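Local coordinates for phenylacetic acid degradation-related protein (Ralstonia eutropha JMP134, PDB 2PIM), which probably acts as a thioesterase of the hotdog superfamily, hydrolysing the thioester bond of acyl-CoA substrates, at residues E40-A45 and A98-G103; R102-L107 and E120-G125. One frame throughout, in Å; residues are numbered along the deposited sequence. Where two conformers were deposited one is given.

Interactions 1 and 2 show how one central strand of a hotdog sheet is held along both of its edges. Strand 99-107 runs antiparallel to strand 38-45 in interaction 1 and to strand 114-123 in interaction 2, and the two contacts, whose centres lie about 8 Å apart, share Arg102 and Gly103. Along the chain, 40-45 comes first, the long helix 58-75 follows, 98-103 and 102-107 overlap on strand 99-107, and 120-125 closes the second pairing. Polar side chains also bridge the two: Glu40 OE1 pairs with Arg104 NE at 2.8 Å. The result is a continuous curved sheet with one face rich in charged side chains and a largely apolar face packed on helix 58-75.

Interaction 1 (E40-A45 and A98-G103); sequences ESDYVA and AGLLRG
Two bends in the Arg102 side chain, at chi2 (51°) and chi3 (58°), fold the chain so that its guanidinium stands over its own strand, where the carboxylates of Asp42 and Glu40 reach it from strand 38-45. Asp42 lies opposite Arg102 in a non-hydrogen-bonded antiparallel pair, and its OD1 takes both Arg102 NE at 2.9 Å and Arg102 NH2 at 2.8 Å. This side-on grip falls on a single oxygen, tilted about 25° from the guanidinium plane; OD1 offers its syn lone pair to NH2, while NE meets it nearly along the C-O axis. Glu40 reaches the same group with an extended chain, placing OE2 in the guanidinium plane at its edge, 2.6 Å from Arg102 NH1, a salt bridge whose hydrogen bond is bent and weak. The second oxygens are engaged too, Asp42 OD2 by Arg30 and Glu40 OE1 by Arg104, so charges alternate over three strands and probably stabilise one another.

On the other face, Ala45 CB packs against Leu101 CD1 at 3.8 Å, while the Tyr43 ring turns its edge to Gly103. With no side chain at Gly103, Tyr43 CE2 can lie 4.2 Å from Gly103 CA. Helix 58-75 packs here, and its Asp67 bonds the Tyr43 hydroxyl. Between the two faces, paired backbone bonds link Ser41 with Gly103, Tyr43 with Leu101 and Ala45 with Gly99. This antiparallel sheet wrapped round a central helix defines the hotdog fold.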
loop_
_atom_site.group_PDB
_atom_site.type_symbol
_atom_site.label_atom_id
_atom_site.label_comp_id
_atom_site.label_asym_id
_atom_site.label_seq_id
_atom_site.Cartn_x
_atom_site.Cartn_y
_atom_site.Cartn_z
ATOM N N GLU A 40 15.049 -4.342 -10.130
ATOM C CA GLU A 40 14.982 -5.180 -8.953
ATOM C C GLU A 40 15.370 -4.315 -7.746
ATOM O O GLU A 40 16.278 -3.495 -7.848
ATOM C CB GLU A 40 15.954 -6.322 -9.157
ATOM C CG GLU A 40 15.722 -7.565 -8.342
ATOM C CD GLU A 40 16.255 -8.848 -9.049
ATOM O OE1 GLU A 40 15.610 -9.405 -9.966
ATOM O OE2 GLU A 40 17.340 -9.295 -8.677
ATOM N N SER A 41 14.627 -4.439 -6.652
ATOM C CA SER A 41 14.935 -3.740 -5.422
ATOM C C SER A 41 14.699 -4.650 -4.204
ATOM O O SER A 41 13.774 -5.471 -4.179
ATOM C CB SER A 41 14.088 -2.458 -5.318
ATOM O OG SER A 41 14.379 -1.704 -4.140
ATOM N N ASP A 42 15.543 -4.494 -3.198
ATOM C CA ASP A 42 15.291 -5.079 -1.895
ATOM C C ASP A 42 14.362 -4.181 -1.083
ATOM O O ASP A 42 14.341 -2.982 -1.307
ATOM C CB ASP A 42 16.595 -5.210 -1.121
ATOM C CG ASP A 42 17.502 -6.255 -1.691
ATOM O OD1 ASP A 42 16.980 -7.250 -2.221
ATOM O OD2 ASP A 42 18.733 -6.080 -1.588
ATOM N N TYR A 43 13.632 -4.778 -0.148
ATOM C CA TYR A 43 12.814 -4.067 0.816
ATOM C C TYR A 43 12.977 -4.791 2.165
ATOM O O TYR A 43 13.369 -5.972 2.205
ATOM C CB TYR A 43 11.317 -3.983 0.351
ATOM C CG TYR A 43 11.175 -3.171 -0.927
ATOM C CD1 TYR A 43 11.212 -1.786 -0.901
ATOM C CD2 TYR A 43 11.088 -3.795 -2.159
ATOM C CE1 TYR A 43 11.131 -1.045 -2.055
ATOM C CE2 TYR A 43 11.031 -3.064 -3.327
ATOM C CZ TYR A 43 11.076 -1.693 -3.278
ATOM O OH TYR A 43 11.055 -0.976 -4.457
ATOM N N VAL A 44 12.721 -4.073 3.264
ATOM C CA VAL A 44 12.754 -4.669 4.605
ATOM C C VAL A 44 11.386 -4.394 5.242
ATOM O O VAL A 44 10.939 -3.245 5.289
ATOM C CB VAL A 44 13.879 -4.097 5.501
ATOM C CG1 VAL A 44 13.779 -4.641 6.923
ATOM C CG2 VAL A 44 15.257 -4.412 4.937
ATOM N N ALA A 45 10.712 -5.463 5.678
ATOM C CA ALA A 45 9.507 -5.332 6.472
ATOM C C ALA A 45 9.958 -5.319 7.945
ATOM O O ALA A 45 10.656 -6.225 8.386
ATOM C CB ALA A 45 8.546 -6.485 6.177
ATOM N N ALA A 98 8.388 -10.466 8.903
ATOM C CA ALA A 98 9.410 -9.428 9.045
ATOM C C ALA A 98 10.732 -9.931 8.479
ATOM O O ALA A 98 11.100 -11.104 8.660
ATOM C CB ALA A 98 9.598 -9.040 10.496
ATOM N N GLY A 99 11.461 -9.033 7.826
ATOM C CA GLY A 99 12.737 -9.379 7.219
ATOM C C GLY A 99 12.814 -8.844 5.802
ATOM O O GLY A 99 11.989 -8.030 5.390
ATOM N N LEU A 100 13.829 -9.287 5.074
ATOM C CA LEU A 100 14.058 -8.885 3.692
ATOM C C LEU A 100 13.003 -9.446 2.723
ATOM O O LEU A 100 12.513 -10.555 2.897
ATOM C CB LEU A 100 15.423 -9.365 3.227
ATOM C CG LEU A 100 16.652 -8.481 3.350
ATOM C CD1 LEU A 100 17.875 -9.351 3.091
ATOM C CD2 LEU A 100 16.571 -7.337 2.360
ATOM N N LEU A 101 12.693 -8.657 1.699
ATOM C CA LEU A 101 11.924 -9.088 0.529
ATOM C C LEU A 101 12.623 -8.551 -0.688
ATOM O O LEU A 101 13.388 -7.603 -0.608
ATOM C CB LEU A 101 10.470 -8.563 0.527
ATOM C CG LEU A 101 9.569 -8.980 1.717
ATOM C CD1 LEU A 101 9.580 -7.976 2.855
ATOM C CD2 LEU A 101 8.168 -9.201 1.258
ATOM N N ARG A 102 12.329 -9.173 -1.813
ATOM C CA ARG A 102 12.885 -8.833 -3.101
ATOM C C ARG A 102 11.733 -8.433 -4.019
ATOM O O ARG A 102 10.854 -9.262 -4.305
ATOM C CB ARG A 102 13.547 -10.081 -3.674
ATOM C CG ARG A 102 14.004 -9.998 -5.117
ATOM C CD ARG A 102 14.826 -8.783 -5.351
ATOM N NE ARG A 102 16.002 -8.768 -4.471
ATOM C CZ ARG A 102 17.251 -9.062 -4.839
ATOM N NH1 ARG A 102 17.575 -9.351 -6.087
ATOM N NH2 ARG A 102 18.195 -9.040 -3.952
ATOM N N GLY A 103 11.773 -7.190 -4.494
ATOM C CA GLY A 103 10.810 -6.684 -5.444
ATOM C C GLY A 103 11.369 -6.696 -6.839
ATOM O O GLY A 103 12.498 -6.244 -7.066
#

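Interaction 2 (R102-L107 and E120-G125); sequences RGRARL and ELSQDG
The carbonyl oxygen of Arg102 is gripped twice: Ser122 N donates to it at 2.9 Å in an almost straight bond, and a water donates to it from 3.3 Å. The return bond, from Arg102 N to Ser122 O, completes a hydrogen-bonded antiparallel pair within the hotdog sheet. Arg104 and Glu120 form the next such pair, joined by Arg104 N to Glu120 O and by Glu120 N to Arg104 O. Between them Gly103 faces Leu121 in a non-hydrogen-bonded pair. There Leu121 CD1 lies over the bare backbone, 3.7 Å from Gly103 CA, on the face where Leu121 also touches Leu61 of helix 58-75.

The opposite face is polar. An extended chain from CG to NE carries the Arg104 guanidinium back beside Ser122, whose OG lies in its plane at the edge, 3.8 Å from NH1. The same water spans this gap, held at 3.2 Å from Ser122 OG and bonded weakly by Arg104 NH1. Arg104 NE is held by Glu40 on the neighbouring strand, which helps fix the rotation of the flat group. One of its faces rests on the Arg102 side chain, with Arg102 CG 3.1 Å above the guanidinium plane and over its centre.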
loop_
_atom_site.group_PDB
_atom_site.type_symbol
_atom_site.label_atom_id
_atom_site.label_comp_id
_atom_site.label_asym_id
_atom_site.label_seq_id
_atom_site.Cartn_x
_atom_site.Cartn_y
_atom_site.Cartn_z
ATOM N N ARG A 102 12.329 -9.173 -1.813
ATOM C CA ARG A 102 12.885 -8.833 -3.101
ATOM C C ARG A 102 11.733 -8.433 -4.019
ATOM O O ARG A 102 10.854 -9.262 -4.305
ATOM C CB ARG A 102 13.547 -10.081 -3.674
ATOM C CG ARG A 102 14.004 -9.998 -5.117
ATOM C CD ARG A 102 14.826 -8.783 -5.351
ATOM N NE ARG A 102 16.002 -8.768 -4.471
ATOM C CZ ARG A 102 17.251 -9.062 -4.839
ATOM N NH1 ARG A 102 17.575 -9.351 -6.087
ATOM N NH2 ARG A 102 18.195 -9.040 -3.952
ATOM N N GLY A 103 11.773 -7.190 -4.494
ATOM C CA GLY A 103 10.810 -6.684 -5.444
ATOM C C GLY A 103 11.369 -6.696 -6.839
ATOM O O GLY A 103 12.498 -6.244 -7.066
ATOM N N ARG A 104 10.580 -7.191 -7.783
ATOM C CA ARG A 104 10.985 -7.207 -9.221
ATOM C C ARG A 104 9.904 -6.518 -10.075
ATOM O O ARG A 104 8.727 -6.790 -9.911
ATOM C CB ARG A 104 11.245 -8.645 -9.700
ATOM C CG ARG A 104 12.433 -9.288 -8.992
ATOM C CD ARG A 104 12.907 -10.662 -9.558
ATOM N NE ARG A 104 13.937 -11.285 -8.679
ATOM C CZ ARG A 104 13.712 -12.076 -7.601
ATOM N NH1 ARG A 104 12.503 -12.444 -7.221
ATOM N NH2 ARG A 104 14.729 -12.544 -6.904
ATOM N N ALA A 105 10.311 -5.569 -10.924
ATOM C CA ALA A 105 9.398 -4.898 -11.825
ATOM C C ALA A 105 9.759 -5.210 -13.278
ATOM O O ALA A 105 10.928 -5.448 -13.586
ATOM C CB ALA A 105 9.406 -3.407 -11.570
ATOM N N ARG A 106 8.728 -5.272 -14.131
ATOM C CA ARG A 106 8.857 -5.370 -15.591
ATOM C C ARG A 106 7.825 -4.453 -16.252
ATOM O O ARG A 106 6.646 -4.467 -15.874
ATOM C CB ARG A 106 8.605 -6.810 -16.102
ATOM C CG ARG A 106 8.666 -6.938 -17.642
ATOM C CD ARG A 106 8.287 -8.315 -18.234
ATOM N NE ARG A 106 6.845 -8.514 -18.470
ATOM C CZ ARG A 106 6.028 -9.170 -17.648
ATOM N NH1 ARG A 106 6.464 -9.706 -16.518
ATOM N NH2 ARG A 106 4.761 -9.297 -17.950
ATOM N N LEU A 107 8.262 -3.707 -17.263
ATOM C CA LEU A 107 7.357 -2.958 -18.151
ATOM C C LEU A 107 6.637 -3.862 -19.153
ATOM O O LEU A 107 7.275 -4.481 -19.977
ATOM C CB LEU A 107 8.139 -1.889 -18.953
ATOM C CG LEU A 107 8.470 -0.658 -18.123
ATOM C CD1 LEU A 107 9.620 0.131 -18.709
ATOM C CD2 LEU A 107 7.235 0.203 -17.945
ATOM N N GLU A 120 6.392 -7.973 -8.761
ATOM C CA GLU A 120 6.288 -9.202 -7.964
ATOM C C GLU A 120 7.143 -9.004 -6.723
ATOM O O GLU A 120 8.176 -8.354 -6.773
ATOM C CB GLU A 120 6.782 -10.372 -8.775
ATOM C CG GLU A 120 5.914 -10.586 -10.019
ATOM C CD GLU A 120 6.460 -11.608 -11.024
ATOM O OE1 GLU A 120 7.634 -12.052 -10.845
ATOM O OE2 GLU A 120 5.689 -11.954 -11.980
ATOM N N LEU A 121 6.666 -9.500 -5.595
ATOM C CA LEU A 121 7.391 -9.387 -4.345
ATOM C C LEU A 121 7.561 -10.807 -3.816
ATOM O O LEU A 121 6.566 -11.554 -3.673
ATOM C CB LEU A 121 6.592 -8.524 -3.373
ATOM C CG LEU A 121 7.241 -7.739 -2.267
ATOM C CD1 LEU A 121 8.327 -6.735 -2.726
ATOM C CD2 LEU A 121 6.118 -7.020 -1.534
ATOM N N SER A 122 8.823 -11.158 -3.552
ATOM C CA SER A 122 9.200 -12.437 -2.987
ATOM C C SER A 122 9.888 -12.310 -1.646
ATOM O O SER A 122 10.565 -11.314 -1.355
ATOM C CB SER A 122 10.182 -13.185 -3.911
ATOM O OG SER A 122 9.535 -13.472 -5.120
ATOM N N GLN A 123 9.725 -13.381 -0.869
ATOM C CA GLN A 123 10.417 -13.598 0.373
ATOM C C GLN A 123 10.658 -15.104 0.499
ATOM O O GLN A 123 9.741 -15.905 0.277
ATOM C CB GLN A 123 9.573 -13.120 1.538
ATOM C CG GLN A 123 10.341 -13.134 2.825
ATOM C CD GLN A 123 9.570 -12.525 3.957
ATOM O OE1 GLN A 123 8.532 -13.056 4.369
ATOM N NE2 GLN A 123 10.070 -11.411 4.484
ATOM N N ASP A 124 11.888 -15.462 0.860
ATOM C CA ASP A 124 12.358 -16.841 1.007
ATOM C C ASP A 124 12.051 -17.710 -0.207
ATOM O O ASP A 124 11.704 -18.898 -0.085
ATOM C CB ASP A 124 11.828 -17.480 2.304
ATOM C CG ASP A 124 12.242 -16.705 3.572
ATOM O OD1 ASP A 124 13.259 -15.960 3.558
ATOM O OD2 ASP A 124 11.527 -16.844 4.597
ATOM N N GLY A 125 12.178 -17.114 -1.387
ATOM C CA GLY A 125 12.025 -17.859 -2.619
ATOM C C GLY A 125 10.608 -18.117 -3.055
ATOM O O GLY A 125 10.418 -18.878 -3.995
HETATM O O HOH W 1 10.200 -10.935 -7.031
#